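ABC transporter sugar binding protein (Xanthomonas axonopodis pv. citri, PDB 3UOR) probably binds maltose or a related sugar in the periplasm and delivers it to an ABC transporter for uptake. Local coordinates at residues 172-175 with 176-180; 231-235 with 236-240; 324-327 with 328-331; 345-349 with 350-354. One frame throughout, in Å; residues are numbered along the deposited sequence.

Contact 1 of 4, residues 172-175 with 176-180; sequences VMAA and IKRKV
Val172 and Ile176 sit one turn apart on the helix and run alongside each other in the same direction. Their branch ends meet at CG1 of Val172 and CD1 of Ile176, 4.0 Å apart. Val172 CG1 is anti to its own backbone N (chi1 169°), which turns it along the helix toward Ile176. The Ile176 CG1 methylene also packs 3.3 Å from the Val172 O atom. This is the tight, buried side of the turn. Ordinary helical bonds tie the turns together, such as Ile176 N to Val172 O at 2.9 Å and the straighter Arg178 N to Ala174 O at 3.0 Å.

The Arg178 side is looser and more exposed. Arg178 bends at chi3 (-66°) and folds back over the preceding turn. One face of its guanidinium lies over Ala174 O and Ala175 CA, both set toward the rim of the group. NH2 of Arg178 comes 3.6 Å from Ala175 CB, and NH1 is 4.1 Å from Ala174 CB. These are packing contacts, and the guanidinium lies over the backbone next to the two alanines.

Lys177 leads away from this turn; its NZ bonds to Gly237 O and Arg184 O. The turn belongs to the last part of helix 166-180. Val172 and Ile176 rest on Phe261 of strand 259-264, while Met173 faces Ala186 and Trp238.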
ATOM      1  N   VAL A 172       6.362 -11.549 -22.280  1.00 37.02           N
ATOM      2  CA  VAL A 172       7.515 -11.929 -21.454  1.00 34.99           C
ATOM      3  C   VAL A 172       7.178 -13.155 -20.595  1.00 39.19           C
ATOM      4  O   VAL A 172       7.957 -14.104 -20.493  1.00 38.80           O
ATOM      5  CB  VAL A 172       7.969 -10.783 -20.525  1.00 38.02           C
ATOM      6  CG1 VAL A 172       8.976 -11.307 -19.521  1.00 35.75           C
ATOM      7  CG2 VAL A 172       8.556  -9.619 -21.343  1.00 34.89           C
ATOM      8  N   MET A 173       6.006 -13.143 -19.974  1.00 34.93           N
ATOM      9  CA  MET A 173       5.618 -14.285 -19.149  1.00 39.56           C
ATOM     10  C   MET A 173       5.506 -15.553 -19.985  1.00 38.91           C
ATOM     11  O   MET A 173       5.924 -16.620 -19.550  1.00 38.06           O
ATOM     12  CB  MET A 173       4.330 -14.018 -18.358  1.00 26.94           C
ATOM     13  CG  MET A 173       4.547 -13.027 -17.189  1.00 28.96           C
ATOM     14  SD  MET A 173       3.057 -12.789 -16.202  1.00 38.09           S
ATOM     15  CE  MET A 173       1.942 -12.023 -17.388  1.00 25.50           C
ATOM     16  N   ALA A 174       4.953 -15.446 -21.183  1.00 42.23           N
ATOM     17  CA  ALA A 174       4.826 -16.641 -22.028  1.00 44.43           C
ATOM     18  C   ALA A 174       6.232 -17.113 -22.390  1.00 50.09           C
ATOM     19  O   ALA A 174       6.504 -18.311 -22.440  1.00 48.72           O
ATOM     20  CB  ALA A 174       4.013 -16.346 -23.279  1.00 40.08           C
ATOM     21  N   ALA A 175       7.143 -16.162 -22.596  1.00 47.35           N
ATOM     22  CA  ALA A 175       8.500 -16.514 -23.003  1.00 46.84           C
ATOM     23  C   ALA A 175       9.219 -17.245 -21.858  1.00 43.41           C
ATOM     24  O   ALA A 175       9.961 -18.205 -22.079  1.00 41.39           O
ATOM     25  CB  ALA A 175       9.282 -15.270 -23.456  1.00 37.44           C
ATOM     26  N   ILE A 176       8.968 -16.815 -20.632  1.00 41.71           N
ATOM     27  CA  ILE A 176       9.577 -17.460 -19.466  1.00 40.29           C
ATOM     28  C   ILE A 176       8.988 -18.850 -19.274  1.00 49.17           C
ATOM     29  O   ILE A 176       9.697 -19.812 -18.973  1.00 47.96           O
ATOM     30  CB  ILE A 176       9.361 -16.612 -18.185  1.00 40.47           C
ATOM     31  CG1 ILE A 176      10.121 -15.292 -18.298  1.00 38.69           C
ATOM     32  CG2 ILE A 176       9.785 -17.377 -16.953  1.00 36.97           C
ATOM     33  CD1 ILE A 176       9.947 -14.353 -17.126  1.00 38.12           C
ATOM     34  N   LYS A 177       7.680 -18.952 -19.471  1.00 44.12           N
ATOM     35  CA  LYS A 177       6.991 -20.212 -19.280  1.00 45.44           C
ATOM     36  C   LYS A 177       7.535 -21.270 -20.251  1.00 55.97           C
ATOM     37  O   LYS A 177       7.799 -22.405 -19.852  1.00 55.86           O
ATOM     38  CB  LYS A 177       5.482 -20.030 -19.435  1.00 43.74           C
ATOM     39  CG  LYS A 177       4.660 -21.316 -19.209  1.00 46.41           C
ATOM     40  CD  LYS A 177       4.670 -21.748 -17.748  1.00 39.63           C
ATOM     41  CE  LYS A 177       3.814 -22.989 -17.570  1.00 43.24           C
ATOM     42  NZ  LYS A 177       3.586 -23.294 -16.139  1.00 43.35           N
ATOM     43  N   ARG A 178       7.728 -20.901 -21.515  1.00 56.55           N
ATOM     44  CA  ARG A 178       8.374 -21.818 -22.460  1.00 61.60           C
ATOM     45  C   ARG A 178       9.720 -22.279 -21.918  1.00 59.30           C
ATOM     46  O   ARG A 178      10.026 -23.457 -21.928  1.00 68.42           O
ATOM     47  CB  ARG A 178       8.583 -21.162 -23.826  1.00 68.27           C
ATOM     48  CG  ARG A 178       7.292 -20.897 -24.574  1.00 75.81           C
ATOM     49  CD  ARG A 178       7.560 -20.582 -26.037  1.00 81.01           C
ATOM     50  NE  ARG A 178       8.292 -19.334 -26.237  1.00 80.30           N
ATOM     51  CZ  ARG A 178       7.722 -18.133 -26.314  1.00 73.49           C
ATOM     52  NH1 ARG A 178       6.403 -18.007 -26.189  1.00 61.70           N
ATOM     53  NH2 ARG A 178       8.473 -17.054 -26.512  1.00 68.41           N
ATOM     54  N   LYS A 179      10.525 -21.345 -21.436  1.00 50.31           N
ATOM     55  CA  LYS A 179      11.843 -21.688 -20.917  1.00 52.41           C
ATOM     56  C   LYS A 179      11.811 -22.605 -19.686  1.00 57.64           C
ATOM     57  O   LYS A 179      12.589 -23.552 -19.605  1.00 59.08           O
ATOM     58  CB  LYS A 179      12.641 -20.427 -20.605  1.00 49.37           C
ATOM     59  CG  LYS A 179      13.965 -20.354 -21.324  1.00 65.24           C
ATOM     60  CD  LYS A 179      13.768 -20.399 -22.822  1.00 70.38           C
ATOM     61  CE  LYS A 179      15.103 -20.376 -23.536  1.00 80.82           C
ATOM     62  NZ  LYS A 179      14.957 -20.629 -25.000  1.00 86.81           N
ATOM     63  N   VAL A 180      10.926 -22.331 -18.729  1.00 59.04           N
ATOM     64  CA  VAL A 180      10.990 -23.013 -17.429  1.00 55.08           C
ATOM     65  C   VAL A 180      10.203 -24.324 -17.370  1.00 63.36           C
ATOM     66  O   VAL A 180      10.476 -25.175 -16.522  1.00 72.26           O
ATOM     67  CB  VAL A 180      10.585 -22.093 -16.237  1.00 49.97           C
ATOM     68  CG1 VAL A 180      11.563 -20.938 -16.101  1.00 49.84           C
ATOM     69  CG2 VAL A 180       9.152 -21.585 -16.384  1.00 42.83           C
TER

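Contact 2 of 4, residues 231-235 with 236-240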
ATOM      1  N   ASP A 231      -7.030 -12.992 -14.071  1.00 36.62           N
ATOM      2  CA  ASP A 231      -7.430 -14.405 -14.212  1.00 29.18           C
ATOM      3  C   ASP A 231      -6.616 -15.095 -15.312  1.00 41.05           C
ATOM      4  O   ASP A 231      -6.155 -16.233 -15.153  1.00 38.03           O
ATOM      5  CB  ASP A 231      -8.918 -14.486 -14.529  1.00 33.32           C
ATOM      6  CG  ASP A 231      -9.433 -15.916 -14.588  1.00 36.99           C
ATOM      7  OD1 ASP A 231      -8.928 -16.779 -13.834  1.00 37.34           O
ATOM      8  OD2 ASP A 231     -10.369 -16.159 -15.375  1.00 38.84           O
ATOM      9  N   ASN A 232      -6.415 -14.398 -16.424  1.00 41.10           N
ATOM     10  CA  ASN A 232      -5.692 -14.982 -17.555  1.00 35.97           C
ATOM     11  C   ASN A 232      -4.322 -15.550 -17.170  1.00 43.12           C
ATOM     12  O   ASN A 232      -3.905 -16.560 -17.714  1.00 40.13           O
ATOM     13  CB  ASN A 232      -5.536 -13.965 -18.689  1.00 31.48           C
ATOM     14  CG  ASN A 232      -4.925 -14.579 -19.929  1.00 39.93           C
ATOM     15  OD1 ASN A 232      -5.503 -15.474 -20.542  1.00 39.96           O
ATOM     16  ND2 ASN A 232      -3.755 -14.091 -20.314  1.00 35.96           N
ATOM     17  N   MET A 233      -3.617 -14.895 -16.249  1.00 33.15           N
ATOM     18  CA  MET A 233      -2.278 -15.346 -15.869  1.00 34.28           C
ATOM     19  C   MET A 233      -2.305 -16.739 -15.232  1.00 38.31           C
ATOM     20  O   MET A 233      -1.391 -17.528 -15.423  1.00 38.07           O
ATOM     21  CB  MET A 233      -1.618 -14.365 -14.887  1.00 26.15           C
ATOM     22  CG  MET A 233      -1.386 -12.956 -15.465  1.00 32.81           C
ATOM     23  SD  MET A 233      -0.312 -11.975 -14.379  1.00 36.11           S
ATOM     24  CE  MET A 233      -1.033 -10.367 -14.665  1.00 35.60           C
ATOM     25  N   TYR A 234      -3.315 -17.028 -14.422  1.00 30.03           N
ATOM     26  CA  TYR A 234      -3.411 -18.376 -13.870  1.00 38.14           C
ATOM     27  C   TYR A 234      -3.836 -19.380 -14.928  1.00 41.21           C
ATOM     28  O   TYR A 234      -3.311 -20.483 -14.965  1.00 45.88           O
ATOM     29  CB  TYR A 234      -4.382 -18.442 -12.693  1.00 31.10           C
ATOM     30  CG  TYR A 234      -4.029 -17.494 -11.581  1.00 36.01           C
ATOM     31  CD1 TYR A 234      -3.277 -17.908 -10.488  1.00 29.64           C
ATOM     32  CD2 TYR A 234      -4.436 -16.169 -11.636  1.00 34.40           C
ATOM     33  CE1 TYR A 234      -2.968 -17.014  -9.469  1.00 32.39           C
ATOM     34  CE2 TYR A 234      -4.132 -15.278 -10.631  1.00 30.93           C
ATOM     35  CZ  TYR A 234      -3.396 -15.696  -9.563  1.00 31.45           C
ATOM     36  OH  TYR A 234      -3.129 -14.785  -8.570  1.00 28.79           O
ATOM     37  N   GLN A 235      -4.778 -18.996 -15.786  1.00 38.23           N
ATOM     38  CA  GLN A 235      -5.302 -19.945 -16.756  1.00 45.09           C
ATOM     39  C   GLN A 235      -4.276 -20.270 -17.834  1.00 46.27           C
ATOM     40  O   GLN A 235      -4.347 -21.347 -18.436  1.00 46.13           O
ATOM     41  CB  GLN A 235      -6.642 -19.501 -17.372  1.00 41.31           C
ATOM     42  CG  GLN A 235      -7.764 -19.130 -16.381  1.00 41.10           C
ATOM     43  CD  GLN A 235      -7.938 -20.116 -15.236  1.00 43.56           C
ATOM     44  OE1 GLN A 235      -7.559 -21.276 -15.328  1.00 43.45           O
ATOM     45  NE2 GLN A 235      -8.522 -19.648 -14.149  1.00 39.06           N
ATOM     46  N   GLN A 236      -3.324 -19.367 -18.088  1.00 40.92           N
ATOM     47  CA  GLN A 236      -2.275 -19.667 -19.073  1.00 35.25           C
ATOM     48  C   GLN A 236      -1.163 -20.494 -18.427  1.00 39.76           C
ATOM     49  O   GLN A 236      -0.289 -21.007 -19.110  1.00 47.43           O
ATOM     50  CB  GLN A 236      -1.662 -18.401 -19.679  1.00 39.73           C
ATOM     51  CG  GLN A 236      -2.631 -17.492 -20.380  1.00 39.16           C
ATOM     52  CD  GLN A 236      -3.220 -18.124 -21.610  1.00 56.90           C
ATOM     53  OE1 GLN A 236      -2.666 -19.077 -22.158  1.00 56.06           O
ATOM     54  NE2 GLN A 236      -4.357 -17.598 -22.056  1.00 57.44           N
ATOM     55  N   GLY A 237      -1.197 -20.620 -17.107  1.00 43.93           N
ATOM     56  CA  GLY A 237      -0.148 -21.323 -16.396  1.00 40.08           C
ATOM     57  C   GLY A 237       1.051 -20.424 -16.129  1.00 44.29           C
ATOM     58  O   GLY A 237       2.144 -20.922 -15.838  1.00 43.27           O
ATOM     59  N   TRP A 238       0.863 -19.106 -16.231  1.00 37.46           N
ATOM     60  CA  TRP A 238       1.967 -18.166 -15.967  1.00 39.41           C
ATOM     61  C   TRP A 238       2.148 -18.011 -14.461  1.00 43.09           C
ATOM     62  O   TRP A 238       3.278 -17.950 -13.962  1.00 47.39           O
ATOM     63  CB  TRP A 238       1.737 -16.803 -16.627  1.00 34.05           C
ATOM     64  CG  TRP A 238       1.622 -16.879 -18.112  1.00 35.15           C
ATOM     65  CD1 TRP A 238       2.162 -17.823 -18.920  1.00 36.38           C
ATOM     66  CD2 TRP A 238       0.925 -15.964 -18.966  1.00 38.43           C
ATOM     67  NE1 TRP A 238       1.852 -17.559 -20.232  1.00 41.50           N
ATOM     68  CE2 TRP A 238       1.089 -16.423 -20.287  1.00 44.08           C
ATOM     69  CE3 TRP A 238       0.191 -14.794 -18.745  1.00 36.42           C
ATOM     70  CZ2 TRP A 238       0.527 -15.762 -21.386  1.00 42.29           C
ATOM     71  CZ3 TRP A 238      -0.372 -14.141 -19.834  1.00 36.45           C
ATOM     72  CH2 TRP A 238      -0.202 -14.628 -21.136  1.00 39.60           C
ATOM     73  N   ALA A 239       1.022 -17.978 -13.750  1.00 39.76           N
ATOM     74  CA  ALA A 239       0.997 -17.888 -12.303  1.00 32.66           C
ATOM     75  C   ALA A 239       0.372 -19.143 -11.705  1.00 42.38           C
ATOM     76  O   ALA A 239      -0.716 -19.527 -12.109  1.00 43.97           O
ATOM     77  CB  ALA A 239       0.183 -16.704 -11.889  1.00 26.76           C
ATOM     78  N   PRO A 240       1.034 -19.746 -10.704  1.00 40.65           N
ATOM     79  CA  PRO A 240       0.499 -20.946 -10.043  1.00 39.10           C
ATOM     80  C   PRO A 240      -0.767 -20.631  -9.265  1.00 42.93           C
ATOM     81  O   PRO A 240      -0.925 -19.525  -8.725  1.00 41.04           O
ATOM     82  CB  PRO A 240       1.615 -21.340  -9.066  1.00 42.62           C
ATOM     83  CG  PRO A 240       2.329 -20.021  -8.763  1.00 36.39           C
ATOM     84  CD  PRO A 240       2.293 -19.280 -10.084  1.00 34.96           C
TER
HETATM   85  O   HOH W   1      -1.662 -21.988 -13.226  1.00 51.23           O
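Asn232 and Gln236 meet along one side of the last helical turn with their amide planes turned 59° apart. Gln236 NE2 gives a nearly straight hydrogen bond to Asn232 OD1 at 2.8 Å, with OD1 close to the amide plane of Gln236. The Gln236 chain bends at chi2 (-66°), which brings its amide back beside Asn232. The Asn232 amide stands almost perpendicular to the Trp238 ring, and its ND2 is 3.4 Å from Trp238 CZ3. Gln236 CB lies over the centre of one face of that indole. Met233 crosses Trp238 at about a right angle, with CG 4.1 Å from CE3 of the ring.

Tyr234 meets the chain beyond the turn. Ala239 CB sits over one face of its ring in a CH-pi contact, 4.1 Å from the centroid. Pro240 O approaches the ring edge near CE1.

Gly237, with positive phi (83°), ends the helix in a Schellman motif. Met233 O is gripped twice, by Trp238 N at 2.9 Å and by Ala239 N at 3.0 Å. Gly237 N bonds to Tyr234 O from above the carbonyl plane. A water donates to both Tyr234 O and Ala239 O.

The turn closes helix 221-235. Met233 packs on Met173, and Trp238 on Glu170, of helix 166-180. Ala239 and Pro240 touch strand 187-188, and Tyr234 meets Val392 of helix 377-394.

Contact 3 of 4, residues 324-327 with 328-331; sequences LSQP and QVQA
Gln326 O is the acceptor on which the first turn of the new helix closes. Gln330 N bonds to it at 2.9 Å, with the N-H arriving almost in line with the C=O. Val329 N is also 2.9 Å from Gln326 O, and the CG methylene of Gln330 packs against the same oxygen. The next helical bond follows at once, from Ala331 N to Pro327 O at 2.9 Å.

The Gln330 side chain turns back over the chain that leads into the helix. CG sits anti to the carbonyl carbon (chi1 -62°), and the chain beyond it is extended, so that the amide reaches Leu324 O. Its CG lies 3.3 Å from Leu324 O. NE2 makes a weak hydrogen bond to Leu324 O at 3.4 Å and rests near Ser325 CA. The other end of this buried amide, OE1, is bonded to Thr346 OG1. The amide thus joins the link before its helix to helix 344-348.

The apolar contacts come from the two branches of Val329. CG1 meets Leu324 CD2 at 4.0 Å, the two side chains crossing at a slant. CG2 packs against the aliphatic CB and the OE1 atom of Gln326. Leu324 and Val329 also touch Val44 and Leu47 of helix 39-52.

Pro327 fills the first position of the helix, where its lack of an N-H costs no helical bond. This is a helix N terminus with proline at the first helical position (N1) after an N-cap residue, Gln326, here joining helices 314-324 and 327-337 through a short link.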
ATOM      1  N   LEU A 324       9.185  13.958  11.843  1.00 43.24           N
ATOM      2  CA  LEU A 324       9.113  12.697  11.117  1.00 42.83           C
ATOM      3  C   LEU A 324       8.845  12.941   9.640  1.00 39.23           C
ATOM      4  O   LEU A 324       8.933  12.019   8.837  1.00 39.62           O
ATOM      5  CB  LEU A 324       8.042  11.787  11.709  1.00 38.32           C
ATOM      6  CG  LEU A 324       8.387  11.255  13.096  1.00 42.35           C
ATOM      7  CD1 LEU A 324       7.234  10.430  13.642  1.00 39.99           C
ATOM      8  CD2 LEU A 324       9.670  10.436  13.035  1.00 34.01           C
ATOM      9  N   SER A 325       8.530  14.191   9.293  1.00 36.26           N
ATOM     10  CA  SER A 325       8.363  14.582   7.890  1.00 29.23           C
ATOM     11  C   SER A 325       9.627  15.182   7.254  1.00 38.15           C
ATOM     12  O   SER A 325       9.619  15.517   6.068  1.00 38.44           O
ATOM     13  CB  SER A 325       7.216  15.572   7.739  1.00 23.54           C
ATOM     14  OG  SER A 325       6.033  15.068   8.311  1.00 30.53           O
ATOM     15  N   GLN A 326      10.696  15.334   8.031  1.00 37.15           N
ATOM     16  CA  GLN A 326      11.966  15.838   7.486  1.00 34.26           C
ATOM     17  C   GLN A 326      12.660  14.818   6.585  1.00 34.71           C
ATOM     18  O   GLN A 326      12.818  13.646   6.953  1.00 38.49           O
ATOM     19  CB  GLN A 326      12.902  16.258   8.620  1.00 32.71           C
ATOM     20  CG  GLN A 326      12.355  17.432   9.470  1.00 39.30           C
ATOM     21  CD  GLN A 326      13.275  17.755  10.635  1.00 48.68           C
ATOM     22  OE1 GLN A 326      14.309  17.120  10.805  1.00 54.29           O
ATOM     23  NE2 GLN A 326      12.903  18.747  11.438  1.00 48.70           N
ATOM     24  N   PRO A 327      13.063  15.249   5.387  1.00 40.50           N
ATOM     25  CA  PRO A 327      13.682  14.315   4.443  1.00 40.03           C
ATOM     26  C   PRO A 327      14.776  13.435   5.042  1.00 41.11           C
ATOM     27  O   PRO A 327      14.841  12.243   4.725  1.00 43.81           O
ATOM     28  CB  PRO A 327      14.225  15.245   3.366  1.00 40.79           C
ATOM     29  CG  PRO A 327      13.175  16.311   3.293  1.00 39.67           C
ATOM     30  CD  PRO A 327      12.704  16.520   4.732  1.00 38.82           C
ATOM     31  N   GLN A 328      15.610  13.993   5.908  1.00 42.96           N
ATOM     32  CA  GLN A 328      16.724  13.221   6.460  1.00 43.43           C
ATOM     33  C   GLN A 328      16.265  12.206   7.500  1.00 40.60           C
ATOM     34  O   GLN A 328      16.828  11.120   7.624  1.00 45.90           O
ATOM     35  CB  GLN A 328      17.800  14.154   7.028  1.00 52.94           C
ATOM     36  CG  GLN A 328      18.390  15.041   5.948  1.00 73.83           C
ATOM     37  CD  GLN A 328      19.591  15.831   6.414  1.00 94.91           C
ATOM     38  OE1 GLN A 328      20.081  15.650   7.534  1.00 99.89           O
ATOM     39  NE2 GLN A 328      20.078  16.718   5.550  1.00 99.75           N
ATOM     40  N   VAL A 329      15.218  12.549   8.232  1.00 37.01           N
ATOM     41  CA  VAL A 329      14.647  11.601   9.168  1.00 37.51           C
ATOM     42  C   VAL A 329      13.980  10.445   8.401  1.00 43.00           C
ATOM     43  O   VAL A 329      14.103   9.276   8.776  1.00 41.35           O
ATOM     44  CB  VAL A 329      13.674  12.297  10.089  1.00 36.40           C
ATOM     45  CG1 VAL A 329      13.003  11.294  11.008  1.00 42.09           C
ATOM     46  CG2 VAL A 329      14.427  13.340  10.893  1.00 37.16           C
ATOM     47  N   GLN A 330      13.324  10.777   7.297  1.00 33.68           N
ATOM     48  CA  GLN A 330      12.634   9.787   6.491  1.00 38.46           C
ATOM     49  C   GLN A 330      13.630   8.827   5.815  1.00 39.79           C
ATOM     50  O   GLN A 330      13.385   7.616   5.740  1.00 32.93           O
ATOM     51  CB  GLN A 330      11.742  10.476   5.452  1.00 32.85           C
ATOM     52  CG  GLN A 330      10.630  11.352   6.038  1.00 31.38           C
ATOM     53  CD  GLN A 330       9.566  11.714   4.997  1.00 33.12           C
ATOM     54  OE1 GLN A 330       9.847  11.781   3.800  1.00 32.31           O
ATOM     55  NE2 GLN A 330       8.349  11.927   5.448  1.00 30.46           N
ATOM     56  N   ALA A 331      14.735   9.375   5.315  1.00 32.88           N
ATOM     57  CA  ALA A 331      15.829   8.568   4.763  1.00 36.33           C
ATOM     58  C   ALA A 331      16.339   7.567   5.799  1.00 42.57           C
ATOM     59  O   ALA A 331      16.621   6.411   5.485  1.00 46.28           O
ATOM     60  CB  ALA A 331      16.982   9.471   4.295  1.00 26.78           C
TER

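Contact 4 of 4, residues 345-349 with 350-354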
ATOM      1  N   SER A 345      11.488  14.961  -2.096  1.00 31.80           N
ATOM      2  CA  SER A 345      12.790  15.459  -1.686  1.00 42.24           C
ATOM      3  C   SER A 345      13.567  14.412  -0.887  1.00 37.30           C
ATOM      4  O   SER A 345      14.790  14.380  -0.929  1.00 38.68           O
ATOM      5  CB  SER A 345      12.700  16.831  -0.993  1.00 40.21           C
ATOM      6  OG  SER A 345      12.029  16.759   0.240  1.00 53.75           O
ATOM      7  N   THR A 346      12.868  13.530  -0.184  1.00 34.43           N
ATOM      8  CA  THR A 346      13.580  12.456   0.499  1.00 39.02           C
ATOM      9  C   THR A 346      14.193  11.530  -0.535  1.00 34.36           C
ATOM     10  O   THR A 346      15.272  10.996  -0.330  1.00 33.49           O
ATOM     11  CB  THR A 346      12.673  11.642   1.391  1.00 35.21           C
ATOM     12  OG1 THR A 346      11.979  12.527   2.265  1.00 33.47           O
ATOM     13  CG2 THR A 346      13.495  10.676   2.231  1.00 28.98           C
ATOM     14  N   TRP A 347      13.491  11.362  -1.655  1.00 36.01           N
ATOM     15  CA  TRP A 347      13.947  10.484  -2.728  1.00 33.05           C
ATOM     16  C   TRP A 347      15.154  11.052  -3.460  1.00 39.40           C
ATOM     17  O   TRP A 347      15.854  10.313  -4.146  1.00 41.99           O
ATOM     18  CB  TRP A 347      12.806  10.181  -3.710  1.00 29.84           C
ATOM     19  CG  TRP A 347      11.918   9.053  -3.184  1.00 36.19           C
ATOM     20  CD1 TRP A 347      10.812   9.183  -2.407  1.00 31.31           C
ATOM     21  CD2 TRP A 347      12.126   7.643  -3.357  1.00 33.14           C
ATOM     22  NE1 TRP A 347      10.294   7.945  -2.102  1.00 33.76           N
ATOM     23  CE2 TRP A 347      11.094   6.982  -2.666  1.00 33.97           C
ATOM     24  CE3 TRP A 347      13.081   6.878  -4.036  1.00 31.39           C
ATOM     25  CZ2 TRP A 347      10.979   5.593  -2.646  1.00 31.11           C
ATOM     26  CZ3 TRP A 347      12.971   5.498  -4.011  1.00 34.72           C
ATOM     27  CH2 TRP A 347      11.920   4.869  -3.320  1.00 30.87           C
ATOM     28  N   LYS A 348      15.402  12.355  -3.305  1.00 36.13           N
ATOM     29  CA  LYS A 348      16.553  12.983  -3.963  1.00 38.09           C
ATOM     30  C   LYS A 348      17.837  12.820  -3.153  1.00 35.56           C
ATOM     31  O   LYS A 348      18.925  12.993  -3.678  1.00 46.43           O
ATOM     32  CB  LYS A 348      16.293  14.464  -4.259  1.00 44.08           C
ATOM     33  CG  LYS A 348      15.218  14.710  -5.326  1.00 49.66           C
ATOM     34  CD  LYS A 348      14.832  16.179  -5.373  1.00 67.23           C
ATOM     35  CE  LYS A 348      13.379  16.365  -5.819  1.00 75.56           C
ATOM     36  NZ  LYS A 348      12.651  17.391  -4.986  1.00 80.42           N
ATOM     37  N   LEU A 349      17.706  12.503  -1.866  1.00 40.99           N
ATOM     38  CA  LEU A 349      18.879  12.260  -1.020  1.00 37.85           C
ATOM     39  C   LEU A 349      19.687  11.080  -1.550  1.00 44.53           C
ATOM     40  O   LEU A 349      19.127  10.065  -1.972  1.00 47.89           O
ATOM     41  CB  LEU A 349      18.461  12.036   0.438  1.00 31.48           C
ATOM     42  CG  LEU A 349      17.805  13.256   1.084  1.00 35.66           C
ATOM     43  CD1 LEU A 349      17.278  12.924   2.456  1.00 42.27           C
ATOM     44  CD2 LEU A 349      18.827  14.429   1.169  1.00 40.66           C
ATOM     45  N   PRO A 350      21.018  11.210  -1.549  1.00 53.39           N
ATOM     46  CA  PRO A 350      21.854  10.161  -2.145  1.00 60.16           C
ATOM     47  C   PRO A 350      21.574   8.752  -1.593  1.00 54.47           C
ATOM     48  O   PRO A 350      21.599   7.783  -2.346  1.00 55.41           O
ATOM     49  CB  PRO A 350      23.277  10.626  -1.814  1.00 69.37           C
ATOM     50  CG  PRO A 350      23.157  12.137  -1.730  1.00 62.22           C
ATOM     51  CD  PRO A 350      21.805  12.374  -1.104  1.00 54.93           C
ATOM     52  N   SER A 351      21.317   8.655  -0.296  1.00 48.53           N
ATOM     53  CA  SER A 351      20.885   7.422   0.344  1.00 50.36           C
ATOM     54  C   SER A 351      19.834   6.647  -0.502  1.00 65.69           C
ATOM     55  O   SER A 351      19.931   5.432  -0.688  1.00 70.09           O
ATOM     56  CB  SER A 351      20.315   7.798   1.726  1.00 60.29           C
ATOM     57  OG  SER A 351      19.825   6.684   2.459  1.00 63.36           O
ATOM     58  N   LEU A 352      18.838   7.361  -1.014  1.00 52.83           N
ATOM     59  CA  LEU A 352      17.764   6.758  -1.798  1.00 48.96           C
ATOM     60  C   LEU A 352      18.019   6.801  -3.301  1.00 47.92           C
ATOM     61  O   LEU A 352      17.777   5.832  -4.011  1.00 48.86           O
ATOM     62  CB  LEU A 352      16.432   7.442  -1.473  1.00 48.13           C
ATOM     63  CG  LEU A 352      15.737   6.838  -0.253  1.00 52.16           C
ATOM     64  CD1 LEU A 352      15.118   7.871   0.621  1.00 51.11           C
ATOM     65  CD2 LEU A 352      14.703   5.803  -0.687  1.00 42.71           C
ATOM     66  N   ALA A 353      18.522   7.929  -3.780  1.00 46.99           N
ATOM     67  CA  ALA A 353      18.683   8.151  -5.211  1.00 49.21           C
ATOM     68  C   ALA A 353      19.687   7.209  -5.869  1.00 49.13           C
ATOM     69  O   ALA A 353      19.611   6.968  -7.080  1.00 52.56           O
ATOM     70  CB  ALA A 353      19.083   9.598  -5.458  1.00 48.07           C
ATOM     71  N   ASN A 354      20.638   6.707  -5.079  1.00 35.77           N
ATOM     72  CA  ASN A 354      21.630   5.752  -5.559  1.00 42.00           C
ATOM     73  C   ASN A 354      21.322   4.290  -5.187  1.00 44.48           C
ATOM     74  O   ASN A 354      22.187   3.419  -5.296  1.00 45.85           O
ATOM     75  CB  ASN A 354      23.007   6.126  -5.003  1.00 45.42           C
ATOM     76  CG  ASN A 354      23.449   7.504  -5.441  1.00 61.90           C
ATOM     77  OD1 ASN A 354      23.236   7.907  -6.593  1.00 60.25           O
ATOM     78  ND2 ASN A 354      24.068   8.243  -4.520  1.00 65.09           N
TER
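Leu352 packs back on Thr346 and Trp347 in a link between two short helices, with an N-cap residue followed by proline. Helix 350-353 follows helix 344-348 directly. Leu349 is the N-cap residue between them, and Pro350 takes the first helical position.

The hydrogen bonds between the two segments are all backbone. Leu349 O accepts two of them, each 2.9 Å long. The one from Ala353 N is nearly straight (174°) and closes a helical turn. The one from Leu352 N is more bent, and its donor stands above the carbonyl plane. The two bonds together hold the start of the short helix. Just after the first, weakly bonded helix, Leu349 N bonds to Thr346 O at 3.2 Å.

The aromatic contact is a CH-pi interaction. CD2 of Leu352 lies over one face of the Trp347 indole, 3.8 Å from the centroid of the six-membered ring and only 12° off its normal. Trp347 starts away from the second helix, but the rotation of its ring lets this face meet the methyl group. The indole NE1 bonds to Pro341 O, which helps to fix that rotation. Phe122 meets the same ring, its plane steeply inclined to it.

The remaining contacts are apolar or involve methyl groups against carbonyls. Leu352 is buried between the two helices and also touches His334 and Pro341. Ala353 CB lies 3.6 Å from Trp347 O. The second branch of Leu352 points to Thr346: CD1 is 3.6 Å from Thr346 CG2 and 3.3 Å from Thr346 O.

In the fold
From the N terminus the four contacts come in series, and none nests in or crosses another. Contact 1 is a turn near the end of helix 166-180. Contact 2 closes the C-terminal turn of helix 221-235. These two touch, with centres about 12 Å apart, and so join helix 166-180 to the end of helix 221-235. Contact 3 turns the chain from helix 314-324 into helix 327-337. Contact 4 links helices 344-348 and 350-353. It touches contact 3, with centres about 11 Å apart, and ties helix 327-337 to helix 344-348. The two pairs lie far apart: the centres of contacts 2 and 3 are about 41 Å from each other, on opposite sides of the chain's centre.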